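Long-range contact in putative PTS system, cellobiose-specific IIA component (Streptococcus mutans, PDB 3L8R), which probably serves as the phosphoryl-carrying IIA component of a sugar phosphotransferase system that takes up cellobiose, working as a trimer: residues A[45-57]-A[106-118]. Numbering follows the deposited sequence.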
loop_
_atom_site.group_PDB
_atom_site.type_symbol
_atom_site.label_atom_id
_atom_site.label_comp_id
_atom_site.label_asym_id
_atom_site.label_seq_id
_atom_site.Cartn_x
_atom_site.Cartn_y
_atom_site.Cartn_z
ATOM N N PHE A 45 5.675 9.464 13.994
ATOM C CA PHE A 45 7.076 9.266 13.637
ATOM C C PHE A 45 7.975 10.420 14.097
ATOM O O PHE A 45 9.130 10.206 14.436
ATOM C CB PHE A 45 7.261 9.044 12.149
ATOM C CG PHE A 45 6.925 7.651 11.691
ATOM C CD1 PHE A 45 7.574 6.517 12.243
ATOM C CD2 PHE A 45 5.979 7.450 10.694
ATOM C CE1 PHE A 45 7.270 5.234 11.809
ATOM C CE2 PHE A 45 5.684 6.178 10.264
ATOM C CZ PHE A 45 6.334 5.061 10.818
ATOM N N ASP A 46 7.485 11.650 14.088
ATOM C CA ASP A 46 8.355 12.750 14.490
ATOM C C ASP A 46 8.590 12.628 16.009
ATOM O O ASP A 46 9.696 12.878 16.498
ATOM C CB ASP A 46 7.775 14.128 14.152
ATOM C CG ASP A 46 7.407 14.315 12.661
ATOM O OD1 ASP A 46 8.221 14.049 11.740
ATOM O OD2 ASP A 46 6.267 14.791 12.413
ATOM N N ALA A 47 7.546 12.199 16.725
ATOM C CA ALA A 47 7.554 12.113 18.194
ATOM C C ALA A 47 8.359 10.939 18.686
ATOM O O ALA A 47 8.934 11.016 19.773
ATOM C CB ALA A 47 6.122 12.072 18.784
ATOM N N MET A 48 8.387 9.861 17.901
ATOM C CA MET A 48 9.341 8.761 18.100
ATOM C C MET A 48 10.759 9.308 18.008
ATOM O O MET A 48 11.604 9.046 18.863
ATOM C CB MET A 48 9.155 7.668 17.032
ATOM C CG MET A 48 8.272 6.509 17.463
ATOM S SD MET A 48 7.529 5.534 16.125
ATOM C CE MET A 48 8.989 4.970 15.321
ATOM N N ARG A 49 11.004 10.082 16.961
ATOM C CA ARG A 49 12.345 10.581 16.685
ATOM C C ARG A 49 12.896 11.470 17.803
ATOM O O ARG A 49 14.091 11.425 18.091
ATOM C CB ARG A 49 12.397 11.273 15.322
ATOM C CG ARG A 49 12.371 10.287 14.192
ATOM C CD ARG A 49 12.844 10.885 12.924
ATOM N NE ARG A 49 11.810 11.693 12.311
ATOM C CZ ARG A 49 11.850 12.134 11.059
ATOM N NH1 ARG A 49 12.875 11.832 10.261
ATOM N NH2 ARG A 49 10.849 12.880 10.608
ATOM N N GLU A 50 12.006 12.244 18.429
ATOM C CA GLU A 50 12.328 13.140 19.543
ATOM C C GLU A 50 12.389 12.387 20.875
ATOM O O GLU A 50 12.468 12.998 21.947
ATOM C CB GLU A 50 11.296 14.291 19.595
ATOM C CG GLU A 50 10.912 14.851 20.994
ATOM C CD GLU A 50 11.882 15.935 21.525
ATOM O OE1 GLU A 50 12.628 16.536 20.706
ATOM O OE2 GLU A 50 11.895 16.179 22.764
ATOM N N LYS A 51 12.349 11.060 20.810
ATOM C CA LYS A 51 12.509 10.243 21.994
ATOM C C LYS A 51 11.196 10.179 22.787
ATOM O O LYS A 51 11.106 9.440 23.765
ATOM C CB LYS A 51 13.645 10.824 22.851
ATOM C CG LYS A 51 14.543 9.817 23.558
ATOM C CD LYS A 51 15.172 10.458 24.841
ATOM C CE LYS A 51 15.157 9.485 26.063
ATOM N NZ LYS A 51 13.862 8.716 26.223
ATOM N N ASN A 52 10.178 10.920 22.338
ATOM C CA ASN A 52 8.889 11.064 23.041
ATOM C C ASN A 52 7.785 9.988 22.771
ATOM O O ASN A 52 6.804 10.242 22.044
ATOM C CB ASN A 52 8.337 12.454 22.765
ATOM C CG ASN A 52 7.158 12.784 23.643
ATOM O OD1 ASN A 52 6.727 11.955 24.451
ATOM N ND2 ASN A 52 6.619 14.000 23.497
ATOM N N TYR A 53 7.947 8.821 23.405
ATOM C CA TYR A 53 7.127 7.620 23.191
ATOM C C TYR A 53 5.700 7.730 23.617
ATOM O O TYR A 53 4.839 6.987 23.137
ATOM C CB TYR A 53 7.769 6.419 23.854
ATOM C CG TYR A 53 9.203 6.238 23.383
ATOM C CD1 TYR A 53 9.519 6.325 22.030
ATOM C CD2 TYR A 53 10.246 6.017 24.286
ATOM C CE1 TYR A 53 10.840 6.196 21.582
ATOM C CE2 TYR A 53 11.591 5.879 23.843
ATOM C CZ TYR A 53 11.864 5.963 22.491
ATOM O OH TYR A 53 13.140 5.819 22.026
ATOM N N ILE A 54 5.434 8.683 24.494
ATOM C CA ILE A 54 4.082 8.959 24.949
ATOM C C ILE A 54 3.238 9.539 23.856
ATOM O O ILE A 54 2.178 9.033 23.539
ATOM C CB ILE A 54 4.113 9.885 26.188
ATOM C CG1 ILE A 54 4.437 8.999 27.345
ATOM C CG2 ILE A 54 2.746 10.537 26.492
ATOM C CD1 ILE A 54 4.063 7.552 26.963
ATOM N N LEU A 55 3.725 10.623 23.288
ATOM C CA LEU A 55 3.004 11.334 22.292
ATOM C C LEU A 55 2.754 10.396 21.128
ATOM O O LEU A 55 1.617 10.296 20.649
ATOM C CB LEU A 55 3.826 12.547 21.867
ATOM C CG LEU A 55 3.047 13.612 21.092
ATOM C CD1 LEU A 55 1.880 14.132 21.902
ATOM C CD2 LEU A 55 4.032 14.715 20.740
ATOM N N ALA A 56 3.815 9.708 20.705
ATOM C CA ALA A 56 3.784 8.834 19.541
ATOM C C ALA A 56 2.721 7.751 19.695
ATOM O O ALA A 56 1.940 7.506 18.766
ATOM C CB ALA A 56 5.165 8.214 19.293
ATOM N N GLU A 57 2.656 7.147 20.884
ATOM C CA GLU A 57 1.637 6.142 21.138
ATOM C C GLU A 57 0.229 6.699 21.039
ATOM O O GLU A 57 -0.672 6.030 20.459
ATOM C CB GLU A 57 1.824 5.437 22.467
ATOM C CG GLU A 57 0.718 4.401 22.676
ATOM C CD GLU A 57 0.975 3.434 23.810
ATOM O OE1 GLU A 57 0.128 2.527 23.980
ATOM O OE2 GLU A 57 1.995 3.563 24.529
ATOM N N LEU A 106 0.770 1.902 6.787
ATOM C CA LEU A 106 1.764 2.762 7.389
ATOM C C LEU A 106 1.557 2.859 8.908
ATOM O O LEU A 106 2.536 2.865 9.628
ATOM C CB LEU A 106 1.784 4.142 6.752
ATOM C CG LEU A 106 2.888 5.066 7.253
ATOM C CD1 LEU A 106 4.262 4.647 6.704
ATOM C CD2 LEU A 106 2.615 6.518 6.967
ATOM N N ARG A 107 0.315 2.977 9.400
ATOM C CA ARG A 107 0.095 2.938 10.875
ATOM C C ARG A 107 0.649 1.647 11.455
ATOM O O ARG A 107 1.306 1.676 12.461
ATOM C CB ARG A 107 -1.383 3.048 11.277
ATOM C CG ARG A 107 -1.735 1.978 12.319
ATOM C CD ARG A 107 -3.240 1.516 12.436
ATOM N NE ARG A 107 -3.777 0.550 11.457
ATOM C CZ ARG A 107 -4.049 -0.752 11.705
ATOM N NH1 ARG A 107 -3.775 -1.334 12.889
ATOM N NH2 ARG A 107 -4.589 -1.514 10.744
ATOM N N GLU A 108 0.376 0.518 10.797
ATOM C CA GLU A 108 0.854 -0.786 11.219
ATOM C C GLU A 108 2.354 -0.767 11.374
ATOM O O GLU A 108 2.872 -1.188 12.408
ATOM C CB GLU A 108 0.453 -1.860 10.231
ATOM C CG GLU A 108 -1.000 -2.281 10.371
ATOM C CD GLU A 108 -1.446 -3.302 9.354
ATOM O OE1 GLU A 108 -0.711 -4.252 9.017
ATOM O OE2 GLU A 108 -2.572 -3.196 8.894
ATOM N N VAL A 109 3.084 -0.310 10.368
ATOM C CA VAL A 109 4.490 -0.100 10.639
ATOM C C VAL A 109 4.527 1.203 11.369
ATOM O O VAL A 109 3.965 2.198 10.934
ATOM C CB VAL A 109 5.434 -0.219 9.384
ATOM C CG1 VAL A 109 4.687 -0.547 8.097
ATOM C CG2 VAL A 109 6.466 0.897 9.285
ATOM N N ALA A 110 5.129 1.256 12.516
ATOM C CA ALA A 110 4.930 2.497 13.276
ATOM C C ALA A 110 4.449 2.033 14.573
ATOM O O ALA A 110 5.103 2.301 15.556
ATOM C CB ALA A 110 3.915 3.413 12.673
ATOM N N ILE A 111 3.345 1.266 14.580
ATOM C CA ILE A 111 2.990 0.571 15.807
ATOM C C ILE A 111 4.192 -0.315 16.148
ATOM O O ILE A 111 4.655 -0.310 17.276
ATOM C CB ILE A 111 1.719 -0.247 15.690
ATOM C CG1 ILE A 111 0.503 0.678 15.671
ATOM C CG2 ILE A 111 1.618 -1.196 16.871
ATOM C CD1 ILE A 111 -0.841 -0.055 15.296
ATOM N N GLU A 112 4.728 -1.023 15.154
ATOM C CA GLU A 112 5.867 -1.898 15.384
ATOM C C GLU A 112 7.123 -1.081 15.668
ATOM O O GLU A 112 7.940 -1.400 16.522
ATOM C CB GLU A 112 6.082 -2.822 14.198
ATOM C CG GLU A 112 4.931 -3.810 13.928
ATOM C CD GLU A 112 4.433 -4.533 15.189
ATOM O OE1 GLU A 112 3.207 -4.700 15.331
ATOM O OE2 GLU A 112 5.257 -4.911 16.045
ATOM N N MET A 113 7.241 0.029 14.989
ATOM C CA MET A 113 8.466 0.749 15.047
ATOM C C MET A 113 8.608 1.474 16.345
ATOM O O MET A 113 9.712 1.653 16.841
ATOM C CB MET A 113 8.544 1.671 13.860
ATOM C CG MET A 113 9.112 0.954 12.674
ATOM S SD MET A 113 10.319 2.031 11.915
ATOM C CE MET A 113 9.335 2.502 10.505
ATOM N N LEU A 114 7.472 1.888 16.882
ATOM C CA LEU A 114 7.373 2.424 18.220
ATOM C C LEU A 114 7.862 1.346 19.185
ATOM O O LEU A 114 8.766 1.612 19.982
ATOM C CB LEU A 114 5.937 2.818 18.503
ATOM C CG LEU A 114 5.316 2.868 19.892
ATOM C CD1 LEU A 114 5.003 4.267 20.284
ATOM C CD2 LEU A 114 4.038 2.043 19.862
ATOM N N GLU A 115 7.335 0.127 19.080
ATOM C CA GLU A 115 7.880 -0.961 19.879
ATOM C C GLU A 115 9.414 -1.053 19.846
ATOM O O GLU A 115 10.040 -1.062 20.897
ATOM C CB GLU A 115 7.258 -2.276 19.491
ATOM C CG GLU A 115 6.784 -3.034 20.680
ATOM C CD GLU A 115 5.977 -2.164 21.633
ATOM O OE1 GLU A 115 5.066 -1.433 21.159
ATOM O OE2 GLU A 115 6.279 -2.203 22.860
ATOM N N LEU A 116 10.010 -1.095 18.649
ATOM C CA LEU A 116 11.485 -1.122 18.454
ATOM C C LEU A 116 12.167 0.114 19.005
ATOM O O LEU A 116 13.283 0.044 19.478
ATOM C CB LEU A 116 11.837 -1.183 16.963
ATOM C CG LEU A 116 12.726 -2.293 16.387
ATOM C CD1 LEU A 116 13.184 -1.953 14.976
ATOM C CD2 LEU A 116 13.912 -2.630 17.292
ATOM N N TYR A 117 11.515 1.264 18.924
ATOM C CA TYR A 117 12.163 2.454 19.420
ATOM C C TYR A 117 12.462 2.280 20.877
ATOM O O TYR A 117 13.538 2.666 21.322
ATOM C CB TYR A 117 11.315 3.688 19.219
ATOM C CG TYR A 117 11.884 4.601 18.196
ATOM C CD1 TYR A 117 12.806 5.566 18.549
ATOM C CD2 TYR A 117 11.515 4.496 16.854
ATOM C CE1 TYR A 117 13.335 6.436 17.590
ATOM C CE2 TYR A 117 12.039 5.355 15.888
ATOM C CZ TYR A 117 12.947 6.317 16.263
ATOM O OH TYR A 117 13.467 7.172 15.323
ATOM N N LYS A 118 11.516 1.666 21.588
ATOM C CA LYS A 118 11.605 1.418 23.025
ATOM C C LYS A 118 12.734 0.429 23.404
ATOM O O LYS A 118 13.561 0.763 24.264
ATOM C CB LYS A 118 10.240 0.956 23.572
ATOM C CG LYS A 118 9.152 1.990 23.423
ATOM C CD LYS A 118 7.815 1.502 23.991
ATOM C CE LYS A 118 6.645 2.450 23.632
ATOM N NZ LYS A 118 5.358 2.061 24.251
#
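Met48 and Leu114 bring their CA atoms nearest across residues 45-57 and 106-118, 6.6 Å apart, where a helical hairpin end is set against the last turns of a third helix. Helix 45-49 runs almost parallel to helix 106-118, 5° apart with axes 10.7 Å from each other, whereas helix 53-57, past the turn, returns antiparallel to it. Phe45 and Met48 enter helix 106-118 as knobs. The Phe45 ring sits among Leu106, Val109, Ala110 and Met113, its CZ 3.5 Å from Ala110 CB, while Leu106 CD1 comes to the ring edge and Met113 CE approaches obliquely. One turn on, Met48 CB and CG lie over one face of the Tyr117 ring, CB 4.0 Å from its centroid in a CH-pi contact. Met48 SD lies 3.9 Å from Leu114 CB and also makes an oblique Met-aromatic contact with Tyr117. The contact lies at one end of the three-helix bundle of the lactose/cellobiose IIA family, in which helices 20-49, 53-82 and 91-118 pack together and three such chains associate. Toward the trimer interface, Met113 packs on Met113 of both neighbouring subunits, and Phe45 on Glu112 of the second subunit. Across the turn, Leu114 is the reciprocal knob, its CD1 lodged against Ala56 CB at 4.1 Å and beside Glu57. Tyr53 crosses Tyr117 at about a right angle, CE1 lying 3.5 Å from Tyr117 CB, and Lys118 CG lies over one face of the Tyr53 ring, toward its rim. The extended Lys118 chain carries NZ to Glu57 OE2, a long salt bridge of 3.7 Å between two exposed side chains.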